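Local coordinates for uncharacterized protein (Pyrococcus horikoshii, PDB 2P8T), which is of unknown function but pairs an N-terminal domain of the helix-turn-helix class with a DUF4443 domain, and may bind ATP as a ligase of the aminoacyl-tRNA type, at residues I127-V130 and I135-P138; N104-K109 and Y184-E189; R52-S55 and I59-S62; L26-L31 and E75-L80. All coordinates share one frame; numbering follows the deposited sequence.

Interaction 1 (I127-V130 and I135-P138); sequences ILTV and IVFP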
loop_
_atom_site.group_PDB
_atom_site.type_symbol
_atom_site.label_atom_id
_atom_site.label_comp_id
_atom_site.label_asym_id
_atom_site.label_seq_id
_atom_site.Cartn_x
_atom_site.Cartn_y
_atom_site.Cartn_z
ATOM N N ILE A 127 -9.173 6.872 -6.963
ATOM C CA ILE A 127 -9.740 5.828 -6.097
ATOM C C ILE A 127 -11.046 5.329 -6.744
ATOM O O ILE A 127 -12.064 6.040 -6.794
ATOM C CB ILE A 127 -9.971 6.260 -4.614
ATOM C CG1 ILE A 127 -8.674 6.753 -3.953
ATOM C CG2 ILE A 127 -10.399 5.039 -3.780
ATOM C CD1 ILE A 127 -8.220 8.174 -4.339
ATOM N N LEU A 128 -10.982 4.100 -7.237
ATOM C CA LEU A 128 -12.010 3.557 -8.127
ATOM C C LEU A 128 -12.816 2.520 -7.362
ATOM O O LEU A 128 -12.460 2.158 -6.248
ATOM C CB LEU A 128 -11.350 2.915 -9.350
ATOM C CG LEU A 128 -10.460 3.808 -10.238
ATOM C CD1 LEU A 128 -9.021 3.408 -10.123
ATOM C CD2 LEU A 128 -10.942 3.726 -11.683
ATOM N N THR A 129 -13.886 2.035 -7.981
ATOM C CA THR A 129 -14.657 0.939 -7.423
ATOM C C THR A 129 -14.781 -0.157 -8.499
ATOM O O THR A 129 -14.270 -0.002 -9.627
ATOM C CB THR A 129 -16.014 1.422 -6.856
ATOM O OG1 THR A 129 -16.639 0.378 -6.106
ATOM C CG2 THR A 129 -16.962 1.918 -7.951
ATOM N N VAL A 130 -15.399 -1.281 -8.131
ATOM C CA VAL A 130 -15.560 -2.411 -9.060
ATOM C C VAL A 130 -17.045 -2.692 -9.221
ATOM O O VAL A 130 -17.742 -2.902 -8.237
ATOM C CB VAL A 130 -14.786 -3.681 -8.584
ATOM C CG1 VAL A 130 -14.910 -4.796 -9.618
ATOM C CG2 VAL A 130 -13.301 -3.364 -8.376
ATOM N N ILE A 135 -13.154 -2.379 -13.229
ATOM C CA ILE A 135 -12.688 -1.243 -12.416
ATOM C C ILE A 135 -13.252 0.014 -13.067
ATOM O O ILE A 135 -13.015 0.276 -14.259
ATOM C CB ILE A 135 -11.121 -1.165 -12.330
ATOM C CG1 ILE A 135 -10.526 -2.434 -11.692
ATOM C CG2 ILE A 135 -10.682 0.044 -11.469
ATOM C CD1 ILE A 135 -9.011 -2.573 -11.865
ATOM N N VAL A 136 -14.001 0.783 -12.293
ATOM C CA VAL A 136 -14.733 1.928 -12.836
ATOM C C VAL A 136 -14.562 3.165 -11.965
ATOM O O VAL A 136 -14.252 3.054 -10.767
ATOM C CB VAL A 136 -16.260 1.642 -12.999
ATOM C CG1 VAL A 136 -16.511 0.497 -13.957
ATOM C CG2 VAL A 136 -16.942 1.381 -11.657
ATOM N N PHE A 137 -14.749 4.335 -12.585
ATOM C CA PHE A 137 -14.812 5.595 -11.847
ATOM C C PHE A 137 -16.112 5.675 -11.070
ATOM O O PHE A 137 -17.160 5.299 -11.582
ATOM C CB PHE A 137 -14.619 6.788 -12.803
ATOM C CG PHE A 137 -13.234 6.861 -13.370
ATOM C CD1 PHE A 137 -12.186 7.383 -12.604
ATOM C CD2 PHE A 137 -12.953 6.362 -14.639
ATOM C CE1 PHE A 137 -10.886 7.416 -13.097
ATOM C CE2 PHE A 137 -11.646 6.405 -15.143
ATOM C CZ PHE A 137 -10.616 6.952 -14.359
ATOM N N PRO A 138 -16.045 6.117 -9.806
ATOM C CA PRO A 138 -17.217 6.096 -8.910
ATOM C C PRO A 138 -18.411 7.012 -9.252
ATOM O O PRO A 138 -19.542 6.704 -8.857
ATOM C CB PRO A 138 -16.622 6.447 -7.540
ATOM C CG PRO A 138 -15.347 7.148 -7.839
ATOM C CD PRO A 138 -14.828 6.606 -9.126
#

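Interaction 2 (N104-K109 and Y184-E189); sequences NPPEFK and YILKKE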
loop_
_atom_site.group_PDB
_atom_site.type_symbol
_atom_site.label_atom_id
_atom_site.label_comp_id
_atom_site.label_asym_id
_atom_site.label_seq_id
_atom_site.Cartn_x
_atom_site.Cartn_y
_atom_site.Cartn_z
ATOM N N ASN A 104 -13.726 -5.269 0.568
ATOM C CA ASN A 104 -14.909 -4.800 1.311
ATOM C C ASN A 104 -14.709 -3.442 2.001
ATOM O O ASN A 104 -14.753 -3.368 3.233
ATOM C CB ASN A 104 -15.426 -5.878 2.300
ATOM C CG ASN A 104 -16.725 -5.449 3.027
ATOM O OD1 ASN A 104 -17.666 -4.945 2.403
ATOM N ND2 ASN A 104 -16.758 -5.634 4.347
ATOM N N PRO A 105 -14.489 -2.362 1.207
ATOM C CA PRO A 105 -14.204 -1.042 1.762
ATOM C C PRO A 105 -15.435 -0.413 2.398
ATOM O O PRO A 105 -16.559 -0.832 2.103
ATOM C CB PRO A 105 -13.793 -0.228 0.528
ATOM C CG PRO A 105 -14.557 -0.878 -0.592
ATOM C CD PRO A 105 -14.509 -2.331 -0.271
ATOM N N PRO A 106 -15.238 0.600 3.258
ATOM C CA PRO A 106 -16.417 1.351 3.700
ATOM C C PRO A 106 -16.744 2.296 2.561
ATOM O O PRO A 106 -16.016 2.321 1.561
ATOM C CB PRO A 106 -15.902 2.133 4.906
ATOM C CG PRO A 106 -14.443 2.356 4.597
ATOM C CD PRO A 106 -13.981 1.142 3.816
ATOM N N GLU A 107 -17.802 3.084 2.673
ATOM C CA GLU A 107 -17.962 4.104 1.651
ATOM C C GLU A 107 -16.963 5.246 1.887
ATOM O O GLU A 107 -16.454 5.448 3.006
ATOM C CB GLU A 107 -19.422 4.547 1.470
ATOM C CG GLU A 107 -19.667 5.683 0.450
ATOM C CD GLU A 107 -19.036 5.509 -0.955
ATOM O OE1 GLU A 107 -18.307 4.527 -1.249
ATOM O OE2 GLU A 107 -19.282 6.403 -1.790
ATOM N N PHE A 108 -16.629 5.930 0.802
ATOM C CA PHE A 108 -15.572 6.923 0.799
ATOM C C PHE A 108 -15.877 8.011 -0.220
ATOM O O PHE A 108 -16.744 7.848 -1.099
ATOM C CB PHE A 108 -14.220 6.258 0.466
ATOM C CG PHE A 108 -14.211 5.518 -0.845
ATOM C CD1 PHE A 108 -13.885 6.173 -2.030
ATOM C CD2 PHE A 108 -14.530 4.158 -0.897
ATOM C CE1 PHE A 108 -13.895 5.491 -3.256
ATOM C CE2 PHE A 108 -14.537 3.468 -2.110
ATOM C CZ PHE A 108 -14.220 4.131 -3.293
ATOM N N LYS A 109 -15.132 9.102 -0.107
ATOM C CA LYS A 109 -15.172 10.170 -1.077
ATOM C C LYS A 109 -13.825 10.203 -1.768
ATOM O O LYS A 109 -12.813 10.530 -1.142
ATOM C CB LYS A 109 -15.464 11.509 -0.382
ATOM C CG LYS A 109 -16.651 11.471 0.584
ATOM C CD LYS A 109 -17.963 11.151 -0.130
ATOM C CE LYS A 109 -18.319 12.219 -1.177
ATOM N NZ LYS A 109 -18.974 11.616 -2.377
ATOM N N TYR A 184 -4.655 2.750 4.516
ATOM C CA TYR A 184 -4.788 2.913 5.968
ATOM C C TYR A 184 -6.020 3.733 6.377
ATOM O O TYR A 184 -6.739 3.341 7.308
ATOM C CB TYR A 184 -3.509 3.506 6.556
ATOM C CG TYR A 184 -3.568 3.636 8.064
ATOM C CD1 TYR A 184 -3.658 2.507 8.872
ATOM C CD2 TYR A 184 -3.549 4.889 8.674
ATOM C CE1 TYR A 184 -3.735 2.610 10.264
ATOM C CE2 TYR A 184 -3.628 5.005 10.075
ATOM C CZ TYR A 184 -3.724 3.855 10.850
ATOM O OH TYR A 184 -3.789 3.947 12.231
ATOM N N ILE A 185 -6.300 4.843 5.689
ATOM C CA ILE A 185 -7.542 5.603 5.975
ATOM C C ILE A 185 -8.784 4.703 5.835
ATOM O O ILE A 185 -9.687 4.703 6.679
ATOM C CB ILE A 185 -7.700 6.867 5.068
ATOM C CG1 ILE A 185 -6.576 7.879 5.335
ATOM C CG2 ILE A 185 -9.111 7.491 5.253
ATOM C CD1 ILE A 185 -6.351 8.874 4.223
ATOM N N LEU A 186 -8.836 3.927 4.753
ATOM C CA LEU A 186 -10.012 3.108 4.458
ATOM C C LEU A 186 -10.221 1.929 5.413
ATOM O O LEU A 186 -11.368 1.476 5.639
ATOM C CB LEU A 186 -9.908 2.572 3.020
ATOM C CG LEU A 186 -10.233 3.615 1.953
ATOM C CD1 LEU A 186 -9.748 3.124 0.588
ATOM C CD2 LEU A 186 -11.720 3.934 1.955
ATOM N N LYS A 187 -9.118 1.426 5.966
ATOM C CA LYS A 187 -9.143 0.212 6.791
ATOM C C LYS A 187 -8.619 0.416 8.227
ATOM O O LYS A 187 -8.294 -0.559 8.924
ATOM C CB LYS A 187 -8.366 -0.902 6.090
ATOM C CG LYS A 187 -9.107 -1.506 4.909
ATOM C CD LYS A 187 -10.465 -2.085 5.363
ATOM C CE LYS A 187 -11.007 -3.046 4.336
ATOM N NZ LYS A 187 -12.213 -3.790 4.825
ATOM N N LYS A 188 -8.559 1.686 8.641
ATOM C CA LYS A 188 -8.025 2.127 9.941
ATOM C C LYS A 188 -8.523 1.276 11.117
ATOM O O LYS A 188 -7.738 0.841 11.963
ATOM C CB LYS A 188 -8.418 3.607 10.149
ATOM C CG LYS A 188 -7.846 4.317 11.393
ATOM C CD LYS A 188 -8.452 5.727 11.578
ATOM C CE LYS A 188 -9.908 5.711 12.082
ATOM N NZ LYS A 188 -10.310 7.005 12.787
ATOM N N GLU A 189 -9.831 1.046 11.161
ATOM C CA GLU A 189 -10.449 0.325 12.272
ATOM C C GLU A 189 -10.159 -1.178 12.230
ATOM O O GLU A 189 -10.400 -1.888 13.205
ATOM C CB GLU A 189 -11.963 0.598 12.308
ATOM C CG GLU A 189 -12.317 2.104 12.500
ATOM C CD GLU A 189 -13.815 2.394 12.415
ATOM O OE1 GLU A 189 -14.521 2.171 13.424
ATOM O OE2 GLU A 189 -14.280 2.869 11.356
#

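Interaction 3 (R52-S55 and I59-S62); sequences RKLS and IIRS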
loop_
_atom_site.group_PDB
_atom_site.type_symbol
_atom_site.label_atom_id
_atom_site.label_comp_id
_atom_site.label_asym_id
_atom_site.label_seq_id
_atom_site.Cartn_x
_atom_site.Cartn_y
_atom_site.Cartn_z
ATOM N N ARG A 52 14.705 -2.632 14.243
ATOM C CA ARG A 52 14.908 -3.061 15.620
ATOM C C ARG A 52 13.599 -3.248 16.364
ATOM O O ARG A 52 13.433 -4.242 17.063
ATOM C CB ARG A 52 15.879 -2.154 16.376
ATOM C CG ARG A 52 17.324 -2.656 16.362
ATOM C CD ARG A 52 17.596 -3.609 15.196
ATOM N NE ARG A 52 18.929 -3.461 14.619
ATOM C CZ ARG A 52 19.167 -2.867 13.453
ATOM N NH1 ARG A 52 18.161 -2.358 12.752
ATOM N NH2 ARG A 52 20.412 -2.780 12.998
ATOM N N LYS A 53 12.646 -2.324 16.207
ATOM C CA LYS A 53 11.367 -2.510 16.874
ATOM C C LYS A 53 10.687 -3.770 16.361
ATOM O O LYS A 53 10.164 -4.548 17.149
ATOM C CB LYS A 53 10.434 -1.299 16.695
ATOM C CG LYS A 53 9.190 -1.362 17.575
ATOM C CD LYS A 53 9.531 -1.138 19.043
ATOM C CE LYS A 53 8.269 -1.142 19.894
ATOM N NZ LYS A 53 8.639 -0.857 21.312
ATOM N N LEU A 54 10.705 -3.962 15.042
ATOM C CA LEU A 54 10.123 -5.191 14.468
ATOM C C LEU A 54 10.803 -6.437 15.030
ATOM O O LEU A 54 10.117 -7.399 15.384
ATOM C CB LEU A 54 10.184 -5.168 12.943
ATOM C CG LEU A 54 9.270 -4.139 12.288
ATOM C CD1 LEU A 54 9.574 -4.094 10.819
ATOM C CD2 LEU A 54 7.780 -4.453 12.522
ATOM N N SER A 55 12.126 -6.383 15.211
ATOM C CA SER A 55 12.858 -7.508 15.833
ATOM C C SER A 55 12.454 -7.780 17.294
ATOM O O SER A 55 12.243 -8.931 17.690
ATOM C CB SER A 55 14.385 -7.287 15.748
ATOM O OG SER A 55 15.055 -8.450 16.244
ATOM N N ILE A 59 8.539 -9.830 15.014
ATOM C CA ILE A 59 7.822 -9.740 13.752
ATOM C C ILE A 59 8.756 -10.074 12.616
ATOM O O ILE A 59 8.343 -10.681 11.628
ATOM C CB ILE A 59 7.131 -8.374 13.577
ATOM C CG1 ILE A 59 5.975 -8.278 14.581
ATOM C CG2 ILE A 59 6.608 -8.182 12.155
ATOM C CD1 ILE A 59 5.335 -6.863 14.673
ATOM N N ILE A 60 10.015 -9.694 12.772
ATOM C CA ILE A 60 11.073 -10.072 11.832
ATOM C C ILE A 60 12.280 -10.668 12.555
ATOM O O ILE A 60 12.444 -10.504 13.769
ATOM C CB ILE A 60 11.561 -8.893 10.954
ATOM C CG1 ILE A 60 12.363 -7.869 11.786
ATOM C CG2 ILE A 60 10.400 -8.250 10.174
ATOM C CD1 ILE A 60 12.984 -6.784 10.964
ATOM N N ARG A 61 13.098 -11.383 11.793
ATOM C CA ARG A 61 14.381 -11.882 12.267
ATOM C C ARG A 61 15.396 -11.633 11.169
ATOM O O ARG A 61 15.022 -11.501 10.004
ATOM C CB ARG A 61 14.301 -13.376 12.627
ATOM C CG ARG A 61 13.701 -13.685 14.018
ATOM C CD ARG A 61 14.699 -13.375 15.146
ATOM N NE ARG A 61 14.130 -13.436 16.498
ATOM C CZ ARG A 61 13.500 -12.424 17.104
ATOM N NH1 ARG A 61 13.301 -11.270 16.469
ATOM N NH2 ARG A 61 13.052 -12.574 18.348
ATOM N N SER A 62 16.675 -11.543 11.545
ATOM C CA SER A 62 17.752 -11.245 10.599
ATOM C C SER A 62 18.661 -12.450 10.363
ATOM O O SER A 62 19.013 -13.157 11.309
ATOM C CB SER A 62 18.588 -10.066 11.084
ATOM O OG SER A 62 19.746 -9.910 10.281
HETATM O O HOH W 1 16.937 -10.018 14.346
HETATM O O HOH W 2 11.910 -10.776 20.495
#

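Interaction 4 (L26-L31 and E75-L80); sequences LLKEPL and EIRDKL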
loop_
_atom_site.group_PDB
_atom_site.type_symbol
_atom_site.label_atom_id
_atom_site.label_comp_id
_atom_site.label_asym_id
_atom_site.label_seq_id
_atom_site.Cartn_x
_atom_site.Cartn_y
_atom_site.Cartn_z
ATOM N N LEU A 26 6.768 -5.276 1.865
ATOM C CA LEU A 26 8.033 -5.505 1.151
ATOM C C LEU A 26 8.664 -6.848 1.469
ATOM O O LEU A 26 9.232 -7.495 0.584
ATOM C CB LEU A 26 9.037 -4.377 1.422
ATOM C CG LEU A 26 8.785 -3.034 0.733
ATOM C CD1 LEU A 26 9.733 -1.956 1.275
ATOM C CD2 LEU A 26 8.893 -3.139 -0.787
ATOM N N LEU A 27 8.550 -7.267 2.727
ATOM C CA LEU A 27 9.197 -8.489 3.210
ATOM C C LEU A 27 8.500 -9.802 2.813
ATOM O O LEU A 27 8.596 -10.811 3.519
ATOM C CB LEU A 27 9.442 -8.399 4.730
ATOM C CG LEU A 27 10.538 -7.426 5.195
ATOM C CD1 LEU A 27 10.670 -7.420 6.714
ATOM C CD2 LEU A 27 11.898 -7.728 4.565
ATOM N N LYS A 28 7.798 -9.797 1.681
ATOM C CA LYS A 28 7.309 -11.043 1.078
ATOM C C LYS A 28 8.507 -11.914 0.715
ATOM O O LYS A 28 8.408 -13.155 0.671
ATOM C CB LYS A 28 6.455 -10.761 -0.161
ATOM C CG LYS A 28 7.179 -10.026 -1.285
ATOM C CD LYS A 28 6.200 -9.382 -2.268
ATOM C CE LYS A 28 5.389 -10.411 -3.054
ATOM N NZ LYS A 28 6.198 -11.059 -4.135
ATOM N N GLU A 29 9.628 -11.241 0.453
ATOM C CA GLU A 29 10.932 -11.873 0.274
ATOM C C GLU A 29 11.920 -11.317 1.319
ATOM O O GLU A 29 11.824 -10.137 1.697
ATOM C CB GLU A 29 11.458 -11.624 -1.148
ATOM C CG GLU A 29 11.992 -10.204 -1.414
ATOM C CD GLU A 29 12.322 -9.946 -2.878
ATOM O OE1 GLU A 29 12.362 -10.923 -3.667
ATOM O OE2 GLU A 29 12.539 -8.761 -3.243
ATOM N N PRO A 30 12.863 -12.161 1.798
ATOM C CA PRO A 30 13.912 -11.658 2.693
ATOM C C PRO A 30 14.658 -10.489 2.058
ATOM O O PRO A 30 15.007 -10.558 0.880
ATOM C CB PRO A 30 14.843 -12.868 2.871
ATOM C CG PRO A 30 14.459 -13.844 1.793
ATOM C CD PRO A 30 12.997 -13.613 1.572
ATOM N N LEU A 31 14.865 -9.415 2.818
ATOM C CA LEU A 31 15.525 -8.207 2.303
ATOM C C LEU A 31 16.546 -7.632 3.281
ATOM O O LEU A 31 16.374 -7.729 4.496
ATOM C CB LEU A 31 14.502 -7.114 1.958
ATOM C CG LEU A 31 13.698 -7.122 0.648
ATOM C CD1 LEU A 31 12.811 -5.885 0.573
ATOM C CD2 LEU A 31 14.597 -7.182 -0.572
ATOM N N GLU A 75 1.740 -14.208 9.912
ATOM C CA GLU A 75 0.328 -14.197 10.276
ATOM C C GLU A 75 -0.196 -12.772 10.099
ATOM O O GLU A 75 -1.322 -12.560 9.650
ATOM C CB GLU A 75 0.094 -14.650 11.721
ATOM C CG GLU A 75 0.394 -16.128 12.000
ATOM C CD GLU A 75 0.211 -16.495 13.462
ATOM O OE1 GLU A 75 0.570 -15.672 14.345
ATOM O OE2 GLU A 75 -0.279 -17.616 13.736
ATOM N N ILE A 76 0.633 -11.797 10.455
ATOM C CA ILE A 76 0.252 -10.397 10.261
ATOM C C ILE A 76 0.068 -10.053 8.785
ATOM O O ILE A 76 -0.945 -9.466 8.417
ATOM C CB ILE A 76 1.245 -9.428 10.938
ATOM C CG1 ILE A 76 1.047 -9.475 12.452
ATOM C CG2 ILE A 76 1.020 -7.985 10.438
ATOM C CD1 ILE A 76 2.220 -8.843 13.262
ATOM N N ARG A 77 1.046 -10.419 7.956
ATOM C CA ARG A 77 0.974 -10.197 6.508
ATOM C C ARG A 77 -0.231 -10.890 5.875
ATOM O O ARG A 77 -0.892 -10.329 4.992
ATOM C CB ARG A 77 2.244 -10.692 5.824
ATOM C CG ARG A 77 2.494 -10.013 4.473
ATOM C CD ARG A 77 3.774 -10.492 3.772
ATOM N NE ARG A 77 4.057 -9.615 2.628
ATOM C CZ ARG A 77 3.411 -9.682 1.459
ATOM N NH1 ARG A 77 2.487 -10.609 1.267
ATOM N NH2 ARG A 77 3.692 -8.839 0.477
ATOM N N ASP A 78 -0.507 -12.118 6.310
ATOM C CA ASP A 78 -1.661 -12.850 5.774
ATOM C C ASP A 78 -2.956 -12.121 6.082
ATOM O O ASP A 78 -3.841 -11.994 5.220
ATOM C CB ASP A 78 -1.702 -14.293 6.294
ATOM C CG ASP A 78 -0.596 -15.152 5.726
ATOM O OD1 ASP A 78 0.082 -14.736 4.761
ATOM O OD2 ASP A 78 -0.404 -16.274 6.245
ATOM N N LYS A 79 -3.053 -11.614 7.305
ATOM C CA LYS A 79 -4.150 -10.762 7.695
ATOM C C LYS A 79 -4.246 -9.490 6.824
ATOM O O LYS A 79 -5.338 -9.098 6.459
ATOM C CB LYS A 79 -4.057 -10.420 9.176
ATOM C CG LYS A 79 -4.413 -11.604 10.099
ATOM C CD LYS A 79 -4.023 -11.344 11.563
ATOM C CE LYS A 79 -4.046 -12.640 12.380
ATOM N NZ LYS A 79 -5.415 -13.267 12.357
ATOM N N LEU A 80 -3.110 -8.874 6.488
ATOM C CA LEU A 80 -3.124 -7.691 5.605
ATOM C C LEU A 80 -3.629 -8.025 4.213
ATOM O O LEU A 80 -4.420 -7.271 3.631
ATOM C CB LEU A 80 -1.739 -7.040 5.495
ATOM C CG LEU A 80 -1.290 -6.219 6.701
ATOM C CD1 LEU A 80 0.140 -5.710 6.475
ATOM C CD2 LEU A 80 -2.242 -5.032 6.939
#

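Interaction 1 (I127-V130 and I135-P138)
Thr129 and Val136 form an antiparallel hydrogen-bonded pair, and both of its backbone bonds are short and straight. Thr129 N donates to Val136 O at 3.0 Å with an N-H...O angle of 165°, and Val136 N returns a bond to Thr129 O at 2.8 Å. The tight part of the contact gathers round Leu128. Its CB sits 3.2 Å from Val136 O and meets Ile135 CG2 at 3.6 Å, the two side chains crossing at about a right angle. With CG anti to the carbonyl carbon (chi1 -59°), the leucine reaches along the second strand as far as Phe137. There CD2 stands over the centre of the ring, 4.0 Å from the centroid and 12° off the ring normal, a CH-pi contact. Cut back to an alanine here, the side chain would lose CG and both methyls, which would probably uncover the Phe137 ring face and leave Ile135 CG2 with less to pack on. The neighbouring non-hydrogen-bonded pair is looser: Val130 CG2 comes no nearer than 4.4 Å to Ile135 CG1, and both residues also lean on Val164 of strand 163-168. On the partly exposed side Thr129 CG2 rests against Val136 CG2 at 3.7 Å, while Thr129 OG1 bonds to the carbonyl of Asp162. Pro138, past the end of the strand, lays its CG against Ile127 O at 3.6 Å. This paired geometry, with only two residues between strands 124-131 and 134-136, is that of a beta hairpin at the margin of the five-stranded antiparallel sheet.

Interaction 2 (N104-K109 and Y184-E189)
A bend at chi2 of Lys187 (-59°), followed by an extended run to the end of the chain, carries its NZ to the backbone carbonyl of Asn104, while Phe108 CG lies between its own backbone N and carbonyl carbon (chi1 57°), which turns the ring so that CG and CD2, as well as CB, lie near Leu186 CD2. Lys187 NZ donates to Asn104 O at 3.0 Å, coming in over the carbonyl plane, 61° out of it, rather than along a lone-pair direction. Lys103 O takes a second, weak bond from the same ammonium. A methionine in place of this lysine would probably leave Asn104 O without its ammonium donor and the loop less firmly tied to the helix end. The buried lysine side chain also touches Val102, Met83 and Phe84. Next to this polar end, Leu186 supplies the apolar part: its CD2 lies 3.7 Å from Phe108 CB and comes obliquely to the ring. The same methyl is 4.0 Å from Pro106 CD, which also touches Leu186 O at 3.2 Å. The contact thus pairs a probably charged ammonium with main-chain carbonyl oxygens, and a leucine methyl with Pro106 and Phe108, to hold the loop to the C-terminal part of helix 172-187.

Interaction 3 (R52-S55 and I59-S62)
Leu54 O, in the last turn of helix 44-56, is gripped by two successive backbone N-H groups of the returning chain. Ile59 N donates at 2.9 Å to Leu54 O, with an N-H...O angle of 163°, whereas Ile60 N reaches the same oxygen only weakly, at 3.5 Å. The next carbonyl is held by a side chain: Arg61 NH1 donates to Ser55 O at 2.8 Å, and that oxygen lies nearly in the guanidinium plane, 6° out of it. The bend of the arginine chain at chi2 folds the group back over the helix end although its CB starts out away from it. Water 2 accepts from Arg61 NH2 at 3.0 Å and gives Ser55 O a weak bond, so guanidinium, water and carbonyl close a small ring of bonds. Beneath these polar links the packing is apolar. Leu54 CB meets Ile60 CG1 at 3.7 Å, because chi1 of 71° places CG1 between the backbone N and carbonyl carbon of Ile60, facing the helix. Leu54 CD2 lies against Ile59 CG2 at 3.9 Å, the two side chains running obliquely to each other. Arg61 pairs through its backbone with Phe68 on strand 67-69. A third helix leading by a short turn into a two-stranded antiparallel wing is typical of the winged helix-turn-helix fold, consistent with the family of this N-terminal domain.

Interaction 4 (L26-L31 and E75-L80)
Leu27 and Lys28 meet Arg77 where the first helix of the helix-turn-helix domain ends and the loop toward helix 33-40 begins. Leu27 is the first residue to leave helical backbone angles, and its main chain only approaches the arginine: its C atom lies 4.5 Å from Arg77 NE, at an oblique angle to the guanidinium. Its side chain leads the other way, to Ile36 and Leu69, and thus into the core between the helices and the wing. At Lys28 the contact closes. CB sits over one face of the Arg77 guanidinium, 3.4 Å above its plane and offset toward the rim, nearest to NH2. This flat approach is possible because Arg77 CG stands anti to its own N (chi1 -157°) and the chain then runs extended to NE, reaching across from helix 71-81. Hydrogen bonds outside the contact fix the rotation of the group: NE donates to Ile24 O and NH2 to Phe25 O, while NH1 makes a salt bridge with Glu86. The arginine therefore supplies donors to two carbonyls in the last turn of helix 17-26 from helix 71-81, with Lys28 lying on its face. Farther out, Lys28 CD is 3.8 Å from Arg77 NH2, and bends at chi3 and chi4 leave Lys28 NZ 5.7 Å from Arg77 NH2, which probably eases the repulsion of like charges. Beyond Lys28 the loop turns off, and at its end Leu31 packs on Ile36 and joins the wing by a backbone hydrogen bond with His67.

Overall arrangement
From the N terminus, interaction 4 opens first, at the end of helix 17-26, and closes on helix 71-81. Interaction 3 is nested inside that loop, and the two touch where Ile60 CG2 packs on Leu27 CD1 at 3.6 Å; together they tie helices and wing of the N-terminal domain. Further along the chain, interaction 2 opens after strand 95-102 and closes at the end of helix 172-187, enclosing the hairpin of interaction 1. Phe108 joins this second pair, packing on Ile127. No loops cross: the two nested pairs follow in series, and interactions 1 and 3 lie with centres about 37 Å apart on opposite sides of the chain's centre.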